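Local atomic coordinates of ADP/ATP-dependent NAD(P)H-hydrate dehydratase (Bacillus subtilis, PDB entry 3RPZ), a protein that catalyses the ADP- or ATP-dependent dehydration of hydrated NAD(P)H, restoring the damaged nicotinamide cofactor. Residues Pro151-Phe156 and Ile186-Asn191; Val128-Gly133 and Gly145-Thr150; Gly64-Val69 and Trp83-Lys88. All blocks are in the same frame, centred on the assembly; numbering follows the deposited sequence.

Interaction 1 of 3, residues Pro151-Phe156 and Ile186-Asn191; sequences PHPGEF and IVLKGN. With NPW (beta-6-hydroxy-1,4,5,6-tetrahydronicotinamide adenine dinucleotide phosphate), chain D.
H152, whose CA lies against CB of K189, holds its imidazole between two unlike groups. Over one face, toward the rim, sits C8A of the NPW adenine, 3.3 Å above the plane; centred over the opposite face is E155 OE1. G154 N and the NPW phosphorus PA lie in plane at the edge. From there H152 NE2 donates to NPW OB1 (2.9 Å), a bent bond of 143°. E155 OE1 also accepts H152 N (3.0 Å, 162°), a bond from the N-cap backbone to the side chain of the third helix residue. A water donates to E155 OE1 and is weakly bonded by K189 NZ, whose main partners are an AMP phosphate oxygen and T150 O.

Across the segments, K189 N reaches P151 O at 2.9 Å, almost straight. The F156 ring, with CG anti to the backbone N (chi1 -166°), meets L188 CD1 through CD2 at 3.9 Å and I186 CD1 through CE2, both obliquely. P153 CG packs on adenine C6D (3.6 Å). Strand end and helix N-terminus thus line both the NPW and AMP pockets, H152 belonging to each, in a fold consistent with the ribokinase-like family.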
loop_
_atom_site.group_PDB
_atom_site.type_symbol
_atom_site.label_atom_id
_atom_site.label_comp_id
_atom_site.label_asym_id
_atom_site.label_seq_id
_atom_site.Cartn_x
_atom_site.Cartn_y
_atom_site.Cartn_z
ATOM N N PRO A 151 -17.811 22.929 9.396
ATOM C CA PRO A 151 -16.889 23.958 8.975
ATOM C C PRO A 151 -15.677 24.150 9.880
ATOM O O PRO A 151 -15.785 24.184 11.104
ATOM C CB PRO A 151 -17.740 25.215 9.005
ATOM C CG PRO A 151 -18.679 24.971 10.149
ATOM C CD PRO A 151 -19.019 23.505 9.997
ATOM N N HIS A 152 -14.542 24.412 9.246
ATOM C CA HIS A 152 -13.501 25.160 9.929
ATOM C C HIS A 152 -13.854 26.640 9.885
ATOM O O HIS A 152 -14.833 27.053 9.244
ATOM C CB HIS A 152 -12.112 24.837 9.374
ATOM C CG HIS A 152 -11.913 25.181 7.937
ATOM N ND1 HIS A 152 -12.216 26.419 7.380
ATOM C CD2 HIS A 152 -11.338 24.452 6.953
ATOM C CE1 HIS A 152 -11.904 26.386 6.086
ATOM N NE2 HIS A 152 -11.343 25.210 5.807
ATOM N N PRO A 153 -13.116 27.496 10.587
ATOM C CA PRO A 153 -13.519 28.916 10.650
ATOM C C PRO A 153 -13.644 29.622 9.276
ATOM O O PRO A 153 -14.479 30.475 9.125
ATOM C CB PRO A 153 -12.436 29.532 11.551
ATOM C CG PRO A 153 -12.151 28.435 12.495
ATOM C CD PRO A 153 -12.160 27.167 11.647
ATOM N N GLY A 154 -12.823 29.247 8.276
ATOM C CA GLY A 154 -12.939 29.805 6.950
ATOM C C GLY A 154 -14.266 29.438 6.311
ATOM O O GLY A 154 -14.924 30.272 5.662
ATOM N N GLU A 155 -14.675 28.196 6.462
ATOM C CA GLU A 155 -15.936 27.720 5.930
ATOM C C GLU A 155 -17.097 28.384 6.672
ATOM O O GLU A 155 -18.130 28.681 6.066
ATOM C CB GLU A 155 -16.018 26.191 6.004
ATOM C CG GLU A 155 -15.147 25.548 4.946
ATOM C CD GLU A 155 -14.667 24.163 5.210
ATOM O OE1 GLU A 155 -14.695 23.678 6.358
ATOM O OE2 GLU A 155 -14.168 23.512 4.236
ATOM N N PHE A 156 -16.934 28.604 7.965
ATOM C CA PHE A 156 -17.979 29.281 8.731
ATOM C C PHE A 156 -18.185 30.709 8.233
ATOM O O PHE A 156 -19.318 31.173 8.109
ATOM C CB PHE A 156 -17.623 29.274 10.218
ATOM C CG PHE A 156 -18.781 29.649 11.133
ATOM C CD1 PHE A 156 -19.005 30.977 11.460
ATOM C CD2 PHE A 156 -19.576 28.701 11.689
ATOM C CE1 PHE A 156 -20.086 31.341 12.287
ATOM C CE2 PHE A 156 -20.646 29.046 12.555
ATOM C CZ PHE A 156 -20.870 30.370 12.842
ATOM N N ILE A 186 -23.748 22.198 14.180
ATOM C CA ILE A 186 -22.516 22.806 13.665
ATOM C C ILE A 186 -21.364 22.317 14.487
ATOM O O ILE A 186 -21.329 22.554 15.706
ATOM C CB ILE A 186 -22.548 24.354 13.637
ATOM C CG1 ILE A 186 -23.678 24.832 12.750
ATOM C CG2 ILE A 186 -21.196 24.900 13.077
ATOM C CD1 ILE A 186 -23.805 26.325 12.626
ATOM N N VAL A 187 -20.411 21.645 13.837
ATOM C CA VAL A 187 -19.141 21.239 14.390
ATOM C C VAL A 187 -18.156 22.279 13.892
ATOM O O VAL A 187 -17.710 22.220 12.761
ATOM C CB VAL A 187 -18.723 19.831 13.956
ATOM C CG1 VAL A 187 -17.376 19.473 14.548
ATOM C CG2 VAL A 187 -19.791 18.810 14.340
ATOM N N LEU A 188 -17.901 23.294 14.719
ATOM C CA LEU A 188 -17.004 24.384 14.362
ATOM C C LEU A 188 -15.605 23.984 14.799
ATOM O O LEU A 188 -15.262 24.013 16.013
ATOM C CB LEU A 188 -17.421 25.704 15.003
ATOM C CG LEU A 188 -16.457 26.862 14.809
ATOM C CD1 LEU A 188 -16.324 27.195 13.307
ATOM C CD2 LEU A 188 -16.883 28.111 15.589
ATOM N N LYS A 189 -14.801 23.648 13.825
ATOM C CA LYS A 189 -13.504 23.047 14.081
ATOM C C LYS A 189 -12.470 24.073 14.544
ATOM O O LYS A 189 -12.653 25.297 14.476
ATOM C CB LYS A 189 -13.095 22.294 12.807
ATOM C CG LYS A 189 -13.906 21.014 12.693
ATOM C CD LYS A 189 -14.533 20.573 11.370
ATOM C CE LYS A 189 -13.447 20.250 10.434
ATOM N NZ LYS A 189 -13.808 20.080 8.950
ATOM N N GLY A 190 -11.372 23.494 15.041
ATOM C CA GLY A 190 -10.298 24.230 15.651
ATOM C C GLY A 190 -9.877 23.599 16.948
ATOM O O GLY A 190 -10.488 22.649 17.424
ATOM N N ASN A 191 -8.800 24.080 17.552
ATOM C CA ASN A 191 -8.525 23.758 18.916
ATOM C C ASN A 191 -9.863 24.100 19.661
ATOM O O ASN A 191 -10.545 25.095 19.392
ATOM C CB ASN A 191 -7.343 24.619 19.410
ATOM C CG ASN A 191 -7.058 24.495 20.875
ATOM O OD1 ASN A 191 -6.958 23.429 21.402
ATOM N ND2 ASN A 191 -6.909 25.650 21.545
HETATM P P NPW D . -5.662 31.400 6.697
HETATM O O1 NPW D . -5.583 31.765 5.232
HETATM O O2 NPW D . -4.768 30.306 7.182
HETATM O O3 NPW D . -5.617 32.610 7.648
HETATM P PA NPW D . -10.151 26.438 2.239
HETATM P PB NPW D . -9.359 23.662 2.607
HETATM C C1A NPW D . -9.062 29.488 6.940
HETATM C C1B NPW D . -10.160 19.679 0.224
HETATM N N1C NPW D . -9.013 18.987 0.759
HETATM N N1D NPW D . -8.515 29.478 12.018
HETATM C C2A NPW D . -7.713 29.776 6.282
HETATM O O2A NPW D . -7.184 30.909 6.939
HETATM C C2B NPW D . -11.297 19.911 1.227
HETATM O O2B NPW D . -12.036 18.744 1.485
HETATM C C2C NPW D . -8.464 17.937 0.208
HETATM C C2D NPW D . -8.493 30.495 11.145
HETATM C C3A NPW D . -8.102 30.033 4.837
HETATM O O3A NPW D . -8.606 31.369 4.624
HETATM C C3B NPW D . -12.077 20.980 0.435
HETATM O O3B NPW D . -12.897 20.294 -0.522
HETATM C C3C NPW D . -7.380 17.253 0.437
HETATM N N3D NPW D . -8.638 30.453 9.810
HETATM C C4B NPW D . -10.954 21.751 -0.273
HETATM O O4B NPW D . -9.731 20.964 -0.188
HETATM C C4C NPW D . -6.498 17.786 1.560
HETATM C C4D NPW D . -8.860 29.199 9.394
HETATM O O4D NPW D . -9.803 28.805 5.925
HETATM C C4E NPW D . -9.237 29.044 4.658
HETATM C C5A NPW D . -8.872 28.044 10.223
HETATM C C5B NPW D . -10.677 23.122 0.349
HETATM O O5B NPW D . -10.576 23.016 1.771
HETATM C C5C NPW D . -6.798 19.257 1.782
HETATM C C5E NPW D . -8.761 27.695 4.117
HETATM O O5E NPW D . -9.904 26.944 3.724
HETATM C C6C NPW D . -8.320 19.504 1.980
HETATM O O6C NPW D . -8.848 18.865 3.139
HETATM C C6D NPW D . -8.690 28.193 11.637
HETATM N N6D NPW D . -8.693 27.222 12.537
HETATM N N7A NPW D . -9.055 26.870 9.520
HETATM C C7C NPW D . -7.042 16.031 -0.233
HETATM N N7C NPW D . -5.932 15.400 0.118
HETATM O O7C NPW D . -7.765 15.602 -1.169
HETATM C C8A NPW D . -9.147 27.304 8.204
HETATM N N9A NPW D . -9.034 28.722 8.183
HETATM O OA1 NPW D . -9.682 27.401 1.231
HETATM O OA2 NPW D . -11.551 26.093 2.352
HETATM O OA3 NPW D . -9.194 25.157 2.068
HETATM O OB1 NPW D . -9.780 23.582 4.005
HETATM O OB2 NPW D . -8.061 23.028 2.215
HETATM O O HOH W 1 -13.875 21.118 6.294
#

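Interaction 2 of 3, residues Val128-Gly133 and Gly145-Thr150; sequences VILDAG and GPVILT. With NPW (beta-6-hydroxy-1,4,5,6-tetrahydronicotinamide adenine dinucleotide phosphate), chain D.
P146 O accepts V128 N at 3.0 Å and opens a parallel ladder between the two segments. V147, paired with V128, shares a face of the sheet with L130, its CG1 approaching L130 CD1, and its CA-H points at V128 O. That same oxygen takes the stronger bond from I148 N, 2.8 Å. I148 O in turn accepts L130 N, two residues on, at 2.8 Å and also receives the CA-H of I129. The axes of strands 128-130 and 147-149 approach to 4.7 Å with a crossing angle of -23°, the parallel pairing and twist of the central sheet in an alpha/beta fold: I129 and I148 share the face on which I129 packs against helix 217-231, while V128 and L130 meet helix 112-121 on the other. L149 is on that second face; CG anti to its carbonyl carbon (chi1 -49°) lays the chain alongside L130, both pointing the same way, and its CD2 touches L130 CD1 at 3.7 Å. T150 N closes the ladder on L130 O, 3.1 Å. With chi1 at 67°, T150 OG1 lies between backbone N and carbonyl carbon and turns to D131 OD1, 2.8 Å away, a weak hydrogen bond at most, since the same proton has another acceptor within reach; T150 CG2 stays against I129 CG2. The other oxygen, D131 OD2, is bonded to T222 of helix 217-231. With an alanine at D131, the T222 hydroxyl would probably lose its carboxylate mate and the T150 hydroxyl be freer to turn. Past D131, A132 CB rests 3.3 Å from NPW O2B.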
loop_
_atom_site.group_PDB
_atom_site.type_symbol
_atom_site.label_atom_id
_atom_site.label_comp_id
_atom_site.label_asym_id
_atom_site.label_seq_id
_atom_site.Cartn_x
_atom_site.Cartn_y
_atom_site.Cartn_z
ATOM N N VAL A 128 -27.465 13.528 7.654
ATOM C CA VAL A 128 -26.639 13.989 6.526
ATOM C C VAL A 128 -25.567 14.897 7.072
ATOM O O VAL A 128 -25.870 15.817 7.861
ATOM C CB VAL A 128 -27.486 14.701 5.471
ATOM C CG1 VAL A 128 -26.586 15.371 4.384
ATOM C CG2 VAL A 128 -28.472 13.715 4.831
ATOM N N ILE A 129 -24.325 14.669 6.675
ATOM C CA ILE A 129 -23.200 15.529 6.989
ATOM C C ILE A 129 -22.781 16.296 5.757
ATOM O O ILE A 129 -22.654 15.730 4.661
ATOM C CB ILE A 129 -21.960 14.697 7.397
ATOM C CG1 ILE A 129 -22.271 13.784 8.588
ATOM C CG2 ILE A 129 -20.742 15.566 7.644
ATOM C CD1 ILE A 129 -21.354 12.510 8.609
ATOM N N LEU A 130 -22.635 17.600 5.909
ATOM C CA LEU A 130 -22.136 18.482 4.859
ATOM C C LEU A 130 -20.810 19.048 5.312
ATOM O O LEU A 130 -20.690 19.607 6.410
ATOM C CB LEU A 130 -23.081 19.641 4.529
ATOM C CG LEU A 130 -24.519 19.245 4.230
ATOM C CD1 LEU A 130 -25.342 20.501 3.878
ATOM C CD2 LEU A 130 -24.661 18.198 3.170
ATOM N N ASP A 131 -19.801 18.931 4.457
ATOM C CA ASP A 131 -18.453 19.382 4.729
ATOM C C ASP A 131 -17.867 20.039 3.501
ATOM O O ASP A 131 -18.314 19.769 2.386
ATOM C CB ASP A 131 -17.554 18.181 5.138
ATOM C CG ASP A 131 -16.189 18.562 5.598
ATOM O OD1 ASP A 131 -16.009 19.659 6.156
ATOM O OD2 ASP A 131 -15.270 17.740 5.355
ATOM N N ALA A 132 -16.846 20.840 3.703
ATOM C CA ALA A 132 -15.925 21.206 2.594
ATOM C C ALA A 132 -16.672 21.820 1.401
ATOM O O ALA A 132 -17.313 22.840 1.577
ATOM C CB ALA A 132 -15.054 19.972 2.226
ATOM N N GLY A 133 -16.571 21.239 0.217
ATOM C CA GLY A 133 -17.200 21.813 -0.961
ATOM C C GLY A 133 -18.705 21.845 -0.944
ATOM O O GLY A 133 -19.288 22.532 -1.766
ATOM N N GLY A 145 -34.294 13.852 9.873
ATOM C CA GLY A 145 -32.935 13.515 10.215
ATOM C C GLY A 145 -32.083 14.755 10.414
ATOM O O GLY A 145 -32.350 15.800 9.820
ATOM N N PRO A 146 -31.091 14.662 11.298
ATOM C CA PRO A 146 -30.253 15.830 11.533
ATOM C C PRO A 146 -29.393 16.169 10.312
ATOM O O PRO A 146 -29.050 15.263 9.524
ATOM C CB PRO A 146 -29.355 15.416 12.705
ATOM C CG PRO A 146 -29.494 13.905 12.759
ATOM C CD PRO A 146 -30.762 13.539 12.212
ATOM N N VAL A 147 -29.066 17.445 10.181
ATOM C CA VAL A 147 -28.106 17.935 9.223
ATOM C C VAL A 147 -26.916 18.394 10.040
ATOM O O VAL A 147 -27.088 19.207 10.969
ATOM C CB VAL A 147 -28.668 19.042 8.369
ATOM C CG1 VAL A 147 -27.609 19.668 7.474
ATOM C CG2 VAL A 147 -29.898 18.529 7.557
ATOM N N ILE A 148 -25.729 17.904 9.724
ATOM C CA ILE A 148 -24.521 18.170 10.492
ATOM C C ILE A 148 -23.515 18.854 9.602
ATOM O O ILE A 148 -23.038 18.272 8.613
ATOM C CB ILE A 148 -23.943 16.843 11.060
ATOM C CG1 ILE A 148 -24.954 16.133 11.984
ATOM C CG2 ILE A 148 -22.550 17.051 11.748
ATOM C CD1 ILE A 148 -24.827 14.593 11.898
ATOM N N LEU A 149 -23.221 20.138 9.887
ATOM C CA LEU A 149 -22.257 20.914 9.147
ATOM C C LEU A 149 -20.943 20.885 9.866
ATOM O O LEU A 149 -20.906 21.076 11.081
ATOM C CB LEU A 149 -22.758 22.369 9.038
ATOM C CG LEU A 149 -24.215 22.557 8.567
ATOM C CD1 LEU A 149 -24.489 24.059 8.435
ATOM C CD2 LEU A 149 -24.475 21.839 7.229
ATOM N N THR A 150 -19.826 20.716 9.148
ATOM C CA THR A 150 -18.520 20.604 9.777
ATOM C C THR A 150 -17.485 21.641 9.305
ATOM O O THR A 150 -16.413 21.296 8.854
ATOM C CB THR A 150 -17.969 19.174 9.663
ATOM O OG1 THR A 150 -17.682 18.871 8.277
ATOM C CG2 THR A 150 -18.922 18.120 10.210
HETATM P P NPW D . -5.662 31.400 6.697
HETATM O O1 NPW D . -5.583 31.765 5.232
HETATM O O2 NPW D . -4.768 30.306 7.182
HETATM O O3 NPW D . -5.617 32.610 7.648
HETATM P PA NPW D . -10.151 26.438 2.239
HETATM P PB NPW D . -9.359 23.662 2.607
HETATM C C1A NPW D . -9.062 29.488 6.940
HETATM C C1B NPW D . -10.160 19.679 0.224
HETATM N N1C NPW D . -9.013 18.987 0.759
HETATM N N1D NPW D . -8.515 29.478 12.018
HETATM C C2A NPW D . -7.713 29.776 6.282
HETATM O O2A NPW D . -7.184 30.909 6.939
HETATM C C2B NPW D . -11.297 19.911 1.227
HETATM O O2B NPW D . -12.036 18.744 1.485
HETATM C C2C NPW D . -8.464 17.937 0.208
HETATM C C2D NPW D . -8.493 30.495 11.145
HETATM C C3A NPW D . -8.102 30.033 4.837
HETATM O O3A NPW D . -8.606 31.369 4.624
HETATM C C3B NPW D . -12.077 20.980 0.435
HETATM O O3B NPW D . -12.897 20.294 -0.522
HETATM C C3C NPW D . -7.380 17.253 0.437
HETATM N N3D NPW D . -8.638 30.453 9.810
HETATM C C4B NPW D . -10.954 21.751 -0.273
HETATM O O4B NPW D . -9.731 20.964 -0.188
HETATM C C4C NPW D . -6.498 17.786 1.560
HETATM C C4D NPW D . -8.860 29.199 9.394
HETATM O O4D NPW D . -9.803 28.805 5.925
HETATM C C4E NPW D . -9.237 29.044 4.658
HETATM C C5A NPW D . -8.872 28.044 10.223
HETATM C C5B NPW D . -10.677 23.122 0.349
HETATM O O5B NPW D . -10.576 23.016 1.771
HETATM C C5C NPW D . -6.798 19.257 1.782
HETATM C C5E NPW D . -8.761 27.695 4.117
HETATM O O5E NPW D . -9.904 26.944 3.724
HETATM C C6C NPW D . -8.320 19.504 1.980
HETATM O O6C NPW D . -8.848 18.865 3.139
HETATM C C6D NPW D . -8.690 28.193 11.637
HETATM N N6D NPW D . -8.693 27.222 12.537
HETATM N N7A NPW D . -9.055 26.870 9.520
HETATM C C7C NPW D . -7.042 16.031 -0.233
HETATM N N7C NPW D . -5.932 15.400 0.118
HETATM O O7C NPW D . -7.765 15.602 -1.169
HETATM C C8A NPW D . -9.147 27.304 8.204
HETATM N N9A NPW D . -9.034 28.722 8.183
HETATM O OA1 NPW D . -9.682 27.401 1.231
HETATM O OA2 NPW D . -11.551 26.093 2.352
HETATM O OA3 NPW D . -9.194 25.157 2.068
HETATM O OB1 NPW D . -9.780 23.582 4.005
HETATM O OB2 NPW D . -8.061 23.028 2.215
#

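Interaction 3 of 3, residues Gly64-Val69 and Trp83-Lys88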
loop_
_atom_site.group_PDB
_atom_site.type_symbol
_atom_site.label_atom_id
_atom_site.label_comp_id
_atom_site.label_asym_id
_atom_site.label_seq_id
_atom_site.Cartn_x
_atom_site.Cartn_y
_atom_site.Cartn_z
ATOM N N GLY A 64 -19.639 7.356 -3.634
ATOM C CA GLY A 64 -20.058 7.972 -4.894
ATOM C C GLY A 64 -19.017 9.008 -5.279
ATOM O O GLY A 64 -18.964 10.124 -4.769
ATOM N N THR A 65 -18.151 8.629 -6.193
ATOM C CA THR A 65 -17.046 9.489 -6.634
ATOM C C THR A 65 -16.857 9.294 -8.116
ATOM O O THR A 65 -17.402 8.382 -8.720
ATOM C CB THR A 65 -15.808 9.224 -5.840
ATOM O OG1 THR A 65 -14.822 10.299 -6.086
ATOM C CG2 THR A 65 -15.146 7.876 -6.192
ATOM N N SER A 66 -15.995 10.181 -8.651
ATOM C CA SER A 66 -15.683 10.205 -10.041
ATOM C C SER A 66 -15.018 8.907 -10.482
ATOM O O SER A 66 -14.263 8.307 -9.668
ATOM C CB SER A 66 -14.754 11.425 -10.283
ATOM O OG SER A 66 -15.380 12.647 -9.853
ATOM N N GLU A 67 -15.185 8.458 -11.717
ATOM C CA GLU A 67 -14.548 7.279 -12.242
ATOM C C GLU A 67 -13.072 7.256 -12.050
ATOM O O GLU A 67 -12.482 6.189 -11.835
ATOM C CB GLU A 67 -14.775 7.019 -13.768
ATOM C CG GLU A 67 -16.051 6.511 -14.089
ATOM C CD GLU A 67 -16.027 6.005 -15.495
ATOM O OE1 GLU A 67 -15.923 6.885 -16.383
ATOM O OE2 GLU A 67 -16.017 4.767 -15.697
ATOM N N ASN A 68 -12.411 8.390 -12.180
ATOM C CA ASN A 68 -10.962 8.418 -12.063
ATOM C C ASN A 68 -10.476 8.266 -10.655
ATOM O O ASN A 68 -9.308 7.964 -10.444
ATOM C CB ASN A 68 -10.368 9.682 -12.687
ATOM C CG ASN A 68 -10.718 9.823 -14.157
ATOM O OD1 ASN A 68 -11.013 10.922 -14.618
ATOM N ND2 ASN A 68 -10.744 8.712 -14.878
ATOM N N VAL A 69 -11.337 8.497 -9.646
ATOM C CA VAL A 69 -10.988 8.435 -8.236
ATOM C C VAL A 69 -11.112 7.020 -7.700
ATOM O O VAL A 69 -10.311 6.581 -6.911
ATOM C CB VAL A 69 -11.784 9.439 -7.401
ATOM C CG1 VAL A 69 -11.455 9.350 -5.945
ATOM C CG2 VAL A 69 -11.565 10.870 -7.972
ATOM N N TRP A 83 -20.624 3.895 -6.230
ATOM C CA TRP A 83 -21.668 4.453 -7.060
ATOM C C TRP A 83 -20.915 5.359 -8.035
ATOM O O TRP A 83 -20.397 6.414 -7.674
ATOM C CB TRP A 83 -22.678 5.222 -6.230
ATOM C CG TRP A 83 -23.806 5.826 -7.065
ATOM C CD1 TRP A 83 -24.200 5.428 -8.306
ATOM C CD2 TRP A 83 -24.647 6.890 -6.679
ATOM N NE1 TRP A 83 -25.280 6.194 -8.720
ATOM C CE2 TRP A 83 -25.574 7.088 -7.724
ATOM C CE3 TRP A 83 -24.752 7.662 -5.527
ATOM C CZ2 TRP A 83 -26.545 8.084 -7.660
ATOM C CZ3 TRP A 83 -25.752 8.647 -5.463
ATOM C CH2 TRP A 83 -26.619 8.830 -6.528
ATOM N N ARG A 84 -20.732 4.857 -9.255
ATOM C CA ARG A 84 -19.852 5.454 -10.213
ATOM C C ARG A 84 -20.383 6.864 -10.593
ATOM O O ARG A 84 -21.549 7.003 -11.003
ATOM C CB ARG A 84 -19.737 4.524 -11.435
ATOM C CG ARG A 84 -18.799 4.997 -12.470
ATOM C CD ARG A 84 -18.512 3.814 -13.468
ATOM N NE ARG A 84 -17.896 2.686 -12.787
ATOM C CZ ARG A 84 -16.587 2.501 -12.619
ATOM N NH1 ARG A 84 -15.699 3.224 -13.284
ATOM N NH2 ARG A 84 -16.142 1.540 -11.819
ATOM N N ASP A 85 -19.507 7.869 -10.464
ATOM C CA ASP A 85 -19.876 9.289 -10.661
ATOM C C ASP A 85 -21.055 9.661 -9.790
ATOM O O ASP A 85 -21.882 10.496 -10.158
ATOM C CB ASP A 85 -20.129 9.607 -12.138
ATOM C CG ASP A 85 -18.871 9.549 -12.942
ATOM O OD1 ASP A 85 -17.825 10.040 -12.458
ATOM O OD2 ASP A 85 -18.941 9.012 -14.057
ATOM N N GLY A 86 -21.132 9.080 -8.571
ATOM C CA GLY A 86 -22.278 9.258 -7.764
ATOM C C GLY A 86 -22.612 10.683 -7.310
ATOM O O GLY A 86 -23.786 11.015 -7.220
ATOM N N TRP A 87 -21.582 11.492 -7.003
ATOM C CA TRP A 87 -21.865 12.860 -6.532
ATOM C C TRP A 87 -22.401 13.710 -7.665
ATOM O O TRP A 87 -23.208 14.591 -7.401
ATOM C CB TRP A 87 -20.708 13.505 -5.821
ATOM C CG TRP A 87 -19.427 13.774 -6.512
ATOM C CD1 TRP A 87 -18.327 13.025 -6.457
ATOM C CD2 TRP A 87 -19.078 14.925 -7.281
ATOM N NE1 TRP A 87 -17.333 13.587 -7.214
ATOM C CE2 TRP A 87 -17.771 14.766 -7.720
ATOM C CE3 TRP A 87 -19.767 16.073 -7.640
ATOM C CZ2 TRP A 87 -17.102 15.747 -8.497
ATOM C CZ3 TRP A 87 -19.094 17.055 -8.415
ATOM C CH2 TRP A 87 -17.794 16.859 -8.819
ATOM N N LYS A 88 -21.985 13.427 -8.898
ATOM C CA LYS A 88 -22.564 14.111 -10.055
ATOM C C LYS A 88 -23.971 13.593 -10.277
ATOM O O LYS A 88 -24.908 14.380 -10.564
ATOM C CB LYS A 88 -21.657 13.947 -11.287
ATOM C CG LYS A 88 -20.287 14.619 -11.111
ATOM C CD LYS A 88 -19.404 14.511 -12.369
ATOM C CE LYS A 88 -17.914 14.786 -12.101
ATOM N NZ LYS A 88 -17.120 15.003 -13.363
HETATM O O HOH W 2 -12.885 3.582 -12.640
#
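G64 and G86 bring their CA atoms to 3.8 Å, the shortest CA-to-CA distance between the two segments. The polypeptide of 83-88 leaves strand 81-84 through a type II turn from W83 to G86, with D85 in the left-handed helical region, and enters a helix directly afterwards. Pairing with strand 60-65 is loose here: T65 N reaches W83 O only weakly, and D85 N meets T65 O at 2.8 Å but in a bent, weak bond. W83 O also faces the CA-H of G64 (3.2 Å). Where the glycines meet, a CB on G86 would clash with G64 CA at 2.7 Å, and one on G64 would be tight.

W87 turns its ring back alongside the end of strand 60-65 because its CG lies between the backbone N and the carbonyl carbon (chi1 63°). G64 O lies at the indole edge, 3.4 Å from W87 CD1, while T65 CA approaches the ring obliquely. S66 N, buried nearby, has no polar partner in the model. On the outer side R84, bent at chi3 (-61°), brings NH1 to E67 OE2 in a salt bridge of 2.9 Å. The oxygen offers its anti lone pair at the guanidinium edge, and the two planes stand 88° apart, so one oxygen and one nitrogen make the bond. A water links that NH1 to E67 O, while R84 NE makes a second salt bridge, to D41 of the third subunit. E67 N donates to D85 OD1 (3.2 Å), from above the carboxylate plane; a second D85 conformer is modelled, so the bond carries less weight.

Here the C-terminal ends of two neighbouring parallel strands meet, in a beta-alpha-beta unit built from strand 60-65, helix 70-73 and strand 81-84.

Interactions 1 and 2 are buried and continuous: strands 147-149 and 185-188 are sheet neighbours, V187 N lies 2.9 Å from L149 O, and the chain passes from strand 147-149 through a short connection into helix 153-160. Both reach NPW. Interaction 3 belongs to the same sheet but lies at its 81-84 border within the chain; its centre is about 27 Å from that of interaction 1 and about 19 Å from that of interaction 2. The chemistry follows: a regular backbone ladder with apolar faces in interaction 2, ligand-facing polar groups backed by apolar packing, also touching a neighbouring subunit, in interaction 1, and a close glycine-glycine approach, weak backbone bonds and a salt bridge to the third subunit in the partly buried interaction 3.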